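Local coordinates for protein putative isomerase (Streptomyces coelicolor A3, PDB 2OQH) that probably acts as an isomerase or dehydratase of sugar acids in the enolase superfamily, possibly converting D-glucarate to 5-dehydro-4-deoxy-D-glucarate, at residues Glu253-Ala258 against Glu288-Gly293; Ala282-Cys287 against Leu292-His297. One frame throughout, in Å; residues are numbered along the deposited sequence.

Contact 1 of 2, residues Glu253-Ala258 against Glu288-Gly293; sequences EDFAPA and ETFGLG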
loop_
_atom_site.group_PDB
_atom_site.type_symbol
_atom_site.label_atom_id
_atom_site.label_comp_id
_atom_site.label_asym_id
_atom_site.label_seq_id
_atom_site.Cartn_x
_atom_site.Cartn_y
_atom_site.Cartn_z
ATOM N N GLU A 253 0.318 4.200 17.896
ATOM C CA GLU A 253 0.359 3.634 19.241
ATOM C C GLU A 253 1.339 2.463 19.316
ATOM O O GLU A 253 1.784 2.096 20.402
ATOM C CB GLU A 253 -1.030 3.168 19.691
ATOM C CG GLU A 253 -1.978 4.307 20.017
ATOM C CD GLU A 253 -2.848 4.735 18.837
ATOM O OE1 GLU A 253 -2.394 4.672 17.674
ATOM O OE2 GLU A 253 -3.999 5.156 19.090
ATOM N N ASP A 254 1.668 1.889 18.158
ATOM C CA ASP A 254 2.605 0.763 18.076
ATOM C C ASP A 254 4.051 1.217 17.905
ATOM O O ASP A 254 4.979 0.462 18.169
ATOM C CB ASP A 254 2.303 -0.128 16.871
ATOM C CG ASP A 254 0.963 -0.811 16.952
ATOM O OD1 ASP A 254 0.400 -0.940 18.061
ATOM O OD2 ASP A 254 0.486 -1.239 15.881
ATOM N N PHE A 255 4.234 2.450 17.446
ATOM C CA PHE A 255 5.570 2.952 17.172
ATOM C C PHE A 255 6.568 2.990 18.329
ATOM O O PHE A 255 7.623 2.373 18.246
ATOM C CB PHE A 255 5.493 4.339 16.542
ATOM C CG PHE A 255 6.723 4.706 15.772
ATOM C CD1 PHE A 255 6.867 4.315 14.445
ATOM C CD2 PHE A 255 7.760 5.411 16.385
ATOM C CE1 PHE A 255 8.031 4.618 13.728
ATOM C CE2 PHE A 255 8.931 5.721 15.684
ATOM C CZ PHE A 255 9.066 5.323 14.348
ATOM N N ALA A 256 6.247 3.730 19.386
ATOM C CA ALA A 256 7.136 3.845 20.539
ATOM C C ALA A 256 7.542 2.471 21.072
ATOM O O ALA A 256 8.726 2.195 21.243
ATOM C CB ALA A 256 6.474 4.669 21.634
ATOM N N PRO A 257 6.564 1.591 21.346
ATOM C CA PRO A 257 6.924 0.263 21.851
ATOM C C PRO A 257 7.860 -0.487 20.888
ATOM O O PRO A 257 8.839 -1.092 21.314
ATOM C CB PRO A 257 5.570 -0.424 22.002
ATOM C CG PRO A 257 4.658 0.718 22.328
ATOM C CD PRO A 257 5.101 1.765 21.341
ATOM N N ALA A 258 7.563 -0.438 19.592
ATOM C CA ALA A 258 8.393 -1.121 18.602
ATOM C C ALA A 258 9.828 -0.588 18.605
ATOM O O ALA A 258 10.780 -1.347 18.427
ATOM C CB ALA A 258 7.789 -0.971 17.207
ATOM N N GLU A 288 12.637 8.606 9.471
ATOM C CA GLU A 288 13.916 9.284 9.305
ATOM C C GLU A 288 14.543 9.570 10.667
ATOM O O GLU A 288 15.749 9.428 10.844
ATOM C CB GLU A 288 13.737 10.593 8.535
ATOM C CG GLU A 288 13.149 10.413 7.146
ATOM C CD GLU A 288 13.163 11.700 6.343
ATOM O OE1 GLU A 288 12.814 12.758 6.907
ATOM O OE2 GLU A 288 13.515 11.652 5.146
ATOM N N THR A 289 13.714 9.967 11.626
ATOM C CA THR A 289 14.194 10.279 12.968
ATOM C C THR A 289 14.816 9.053 13.625
ATOM O O THR A 289 15.825 9.152 14.320
ATOM C CB THR A 289 13.045 10.790 13.867
ATOM O OG1 THR A 289 12.531 12.015 13.331
ATOM C CG2 THR A 289 13.537 11.031 15.302
ATOM N N PHE A 290 14.228 7.890 13.385
ATOM C CA PHE A 290 14.736 6.674 13.993
ATOM C C PHE A 290 15.592 5.813 13.091
ATOM O O PHE A 290 15.850 4.653 13.397
ATOM C CB PHE A 290 13.571 5.865 14.545
ATOM C CG PHE A 290 13.073 6.378 15.865
ATOM C CD1 PHE A 290 13.643 5.926 17.058
ATOM C CD2 PHE A 290 12.068 7.340 15.923
ATOM C CE1 PHE A 290 13.229 6.446 18.299
ATOM C CE2 PHE A 290 11.647 7.867 17.158
ATOM C CZ PHE A 290 12.232 7.406 18.346
ATOM N N GLY A 291 16.045 6.393 11.987
ATOM C CA GLY A 291 16.884 5.654 11.062
ATOM C C GLY A 291 16.257 4.369 10.552
ATOM O O GLY A 291 16.910 3.330 10.496
ATOM N N LEU A 292 14.983 4.436 10.188
ATOM C CA LEU A 292 14.288 3.272 9.664
ATOM C C LEU A 292 14.070 3.449 8.176
ATOM O O LEU A 292 13.908 4.568 7.700
ATOM C CB LEU A 292 12.913 3.118 10.317
ATOM C CG LEU A 292 12.796 2.991 11.832
ATOM C CD1 LEU A 292 11.326 2.838 12.186
ATOM C CD2 LEU A 292 13.613 1.799 12.330
ATOM N N GLY A 293 14.082 2.347 7.438
ATOM C CA GLY A 293 13.797 2.439 6.025
ATOM C C GLY A 293 12.279 2.510 5.966
ATOM O O GLY A 293 11.611 2.264 6.976
#
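Phe255 drives the outer edge of its ring against Phe290, and the pair is an offset edge-to-face stack. The ring planes stand at 69° and the centroids are 5.5 Å apart, so the two rings neither lie flat on each other nor meet squarely. The touching atom is Phe255 CE2, which comes within 3.5 Å of Phe290 CD2; that CD2 lies in the plane of the Phe255 ring, at its edge. The neighbouring Phe255 CZ meets Phe290 CD2 as well and also touches a methyl, Leu292 CD1, at 4.0 Å. The Leu292 and Phe255 side chains approach from opposite directions, so Phe255 ends against an aromatic ring and an aliphatic branch together. Its first torsion explains the reach: with CG anti to the backbone N (chi1 -158°), the ring extends from helix 252-260 across to the end of helix 277-289. A second aromatic, His286, also meets the Phe255 ring edge-to-face, and Ile267 of strand 266-269 touches both Phe255 and Leu292. Were Phe255 lost and an alanine in its place, Phe290 would probably lack its edge-to-face mate and a gap would open beside the Leu292 methyl. The receiving side is shaped by the helix end: Gly291, at positive phi (56°), is the C-prime residue of a Schellman motif, with a weak bond from Gly291 N to Glu288 O. The contact thus joins neighbouring outer helices of the TIM-barrel-like C-terminal domain of the enolase superfamily, beside the turn that leads into strand 293-296.

Contact 2 of 2, residues Ala282-Cys287 against Leu292-His297; sequences ALAAHC and LGMNLH
Met294, present as selenomethionine, lays its chain over helix 282-287 and meets two of its residues with the far end. Its SE atom sits 3.5 Å from Ala284 CA and also touches the methyl of that alanine, whose small side chain lets the selenium come close to the helix backbone. The terminal CE packs against Leu283, at 3.8 Å from CG, the two side chains crossing at a slant. An extended chain, beginning with CG anti to the backbone N (chi1 180°), carries the selenium from the strand to the helix. Nearer the turn, Cys287 SG lies 4.0 Å from Met294 CB, and Cys287 CB is an equal 4.0 Å from Leu292 CB.

Behind the Cys287-Leu292 approach is a backbone bond: Leu292 N donates to Cys287 O at 2.7 Å, nearly straight at 176°, although the donor is tilted from the carbonyl plane. Farther out, Ile267 and Gly269 bond the backbone of Asn295, fixing strand 293-296 beside strand 266-269, while Leu319 backs Met294. The short helix and strand segments run almost antiparallel, at 155° with axes 8.5 Å apart, the geometry of an outer helix returning into the next strand of the modified TIM barrel, (beta/alpha)7-beta, of the enolase superfamily.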
loop_
_atom_site.group_PDB
_atom_site.type_symbol
_atom_site.label_atom_id
_atom_site.label_comp_id
_atom_site.label_asym_id
_atom_site.label_seq_id
_atom_site.Cartn_x
_atom_site.Cartn_y
_atom_site.Cartn_z
ATOM N N ALA A 282 3.609 11.874 8.196
ATOM C CA ALA A 282 4.080 11.886 9.576
ATOM C C ALA A 282 4.967 10.662 9.820
ATOM O O ALA A 282 6.063 10.769 10.375
ATOM C CB ALA A 282 2.894 11.869 10.530
ATOM N N LEU A 283 4.483 9.503 9.389
ATOM C CA LEU A 283 5.222 8.262 9.554
ATOM C C LEU A 283 6.591 8.345 8.881
ATOM O O LEU A 283 7.582 7.823 9.401
ATOM C CB LEU A 283 4.414 7.093 8.983
ATOM C CG LEU A 283 5.010 5.686 9.087
ATOM C CD1 LEU A 283 5.527 5.426 10.501
ATOM C CD2 LEU A 283 3.941 4.666 8.703
ATOM N N ALA A 284 6.647 9.005 7.727
ATOM C CA ALA A 284 7.905 9.152 7.005
ATOM C C ALA A 284 8.878 9.927 7.891
ATOM O O ALA A 284 10.063 9.595 7.980
ATOM C CB ALA A 284 7.675 9.892 5.692
ATOM N N ALA A 285 8.369 10.962 8.549
ATOM C CA ALA A 285 9.201 11.760 9.439
ATOM C C ALA A 285 9.724 10.864 10.569
ATOM O O ALA A 285 10.913 10.883 10.887
ATOM C CB ALA A 285 8.389 12.924 10.015
ATOM N N HIS A 286 8.825 10.082 11.169
ATOM C CA HIS A 286 9.195 9.171 12.251
ATOM C C HIS A 286 10.305 8.213 11.821
ATOM O O HIS A 286 11.243 7.955 12.575
ATOM C CB HIS A 286 7.985 8.350 12.716
ATOM C CG HIS A 286 7.054 9.088 13.636
ATOM N ND1 HIS A 286 6.391 10.237 13.266
ATOM C CD2 HIS A 286 6.641 8.805 14.895
ATOM C CE1 HIS A 286 5.605 10.627 14.256
ATOM N NE2 HIS A 286 5.738 9.776 15.256
ATOM N N CYS A 287 10.194 7.673 10.612
ATOM C CA CYS A 287 11.206 6.744 10.122
ATOM C C CYS A 287 12.590 7.380 9.977
ATOM O O CYS A 287 13.602 6.757 10.308
ATOM C CB CYS A 287 10.776 6.143 8.787
ATOM S SG CYS A 287 9.398 5.005 8.924
ATOM N N LEU A 292 14.983 4.436 10.188
ATOM C CA LEU A 292 14.288 3.272 9.664
ATOM C C LEU A 292 14.070 3.449 8.176
ATOM O O LEU A 292 13.908 4.568 7.700
ATOM C CB LEU A 292 12.913 3.118 10.317
ATOM C CG LEU A 292 12.796 2.991 11.832
ATOM C CD1 LEU A 292 11.326 2.838 12.186
ATOM C CD2 LEU A 292 13.613 1.799 12.330
ATOM N N GLY A 293 14.082 2.347 7.438
ATOM C CA GLY A 293 13.797 2.439 6.025
ATOM C C GLY A 293 12.279 2.510 5.966
ATOM O O GLY A 293 11.611 2.264 6.976
HETATM N N MSE A 294 11.723 2.862 4.813
HETATM C CA MSE A 294 10.272 2.929 4.658
HETATM C C MSE A 294 9.897 2.615 3.220
HETATM O O MSE A 294 10.659 2.876 2.297
HETATM C CB MSE A 294 9.728 4.323 5.011
HETATM C CG MSE A 294 8.204 4.439 4.854
HETATM SE SE MSE A 294 7.462 6.223 5.132
HETATM C CE MSE A 294 5.603 5.721 5.349
ATOM N N ASN A 295 8.715 2.046 3.041
ATOM C CA ASN A 295 8.218 1.716 1.712
ATOM C C ASN A 295 6.706 1.742 1.861
ATOM O O ASN A 295 6.205 1.954 2.962
ATOM C CB ASN A 295 8.702 0.320 1.307
ATOM C CG ASN A 295 8.700 0.107 -0.200
ATOM O OD1 ASN A 295 8.504 1.046 -0.982
ATOM N ND2 ASN A 295 8.935 -1.136 -0.617
ATOM N N LEU A 296 5.971 1.552 0.772
ATOM C CA LEU A 296 4.524 1.528 0.879
ATOM C C LEU A 296 3.993 0.131 0.621
ATOM O O LEU A 296 4.494 -0.596 -0.239
ATOM C CB LEU A 296 3.875 2.518 -0.091
ATOM C CG LEU A 296 4.056 4.011 0.204
ATOM C CD1 LEU A 296 3.201 4.814 -0.762
ATOM C CD2 LEU A 296 3.667 4.322 1.650
ATOM N N HIS A 297 2.983 -0.243 1.394
ATOM C CA HIS A 297 2.340 -1.540 1.275
ATOM C C HIS A 297 1.102 -1.367 0.405
ATOM O O HIS A 297 0.455 -0.325 0.445
ATOM C CB HIS A 297 1.941 -2.040 2.664
ATOM C CG HIS A 297 1.039 -3.234 2.647
ATOM N ND1 HIS A 297 -0.332 -3.135 2.759
ATOM C CD2 HIS A 297 1.313 -4.555 2.548
ATOM C CE1 HIS A 297 -0.861 -4.345 2.735
ATOM N NE2 HIS A 297 0.117 -5.224 2.608
#

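Overall arrangement
From the N terminus, the chain forms the three-stranded antiparallel sheet within 5-51 and the helices after it, then enters the barrel. There it reaches helix 252-260, passes through strand 266-269 and helix 277-289, and turns into strand 293-296. Contact 1 closes the longer loop, with 29 residues between its segments, back onto helix 252-260. Contact 2 closes a tight one, with four residues between its segments. The two overlap at Leu292 and Gly293, and 282-287 falls within the span that contact 1 closes. Their centres lie 8 Å apart, and Phe255 CZ touches His286 CB at 3.6 Å. Contact 1 ties helix 252-260 to the turn after helix 277-289, and contact 2, the more buried, ties that helix to strand 293-296.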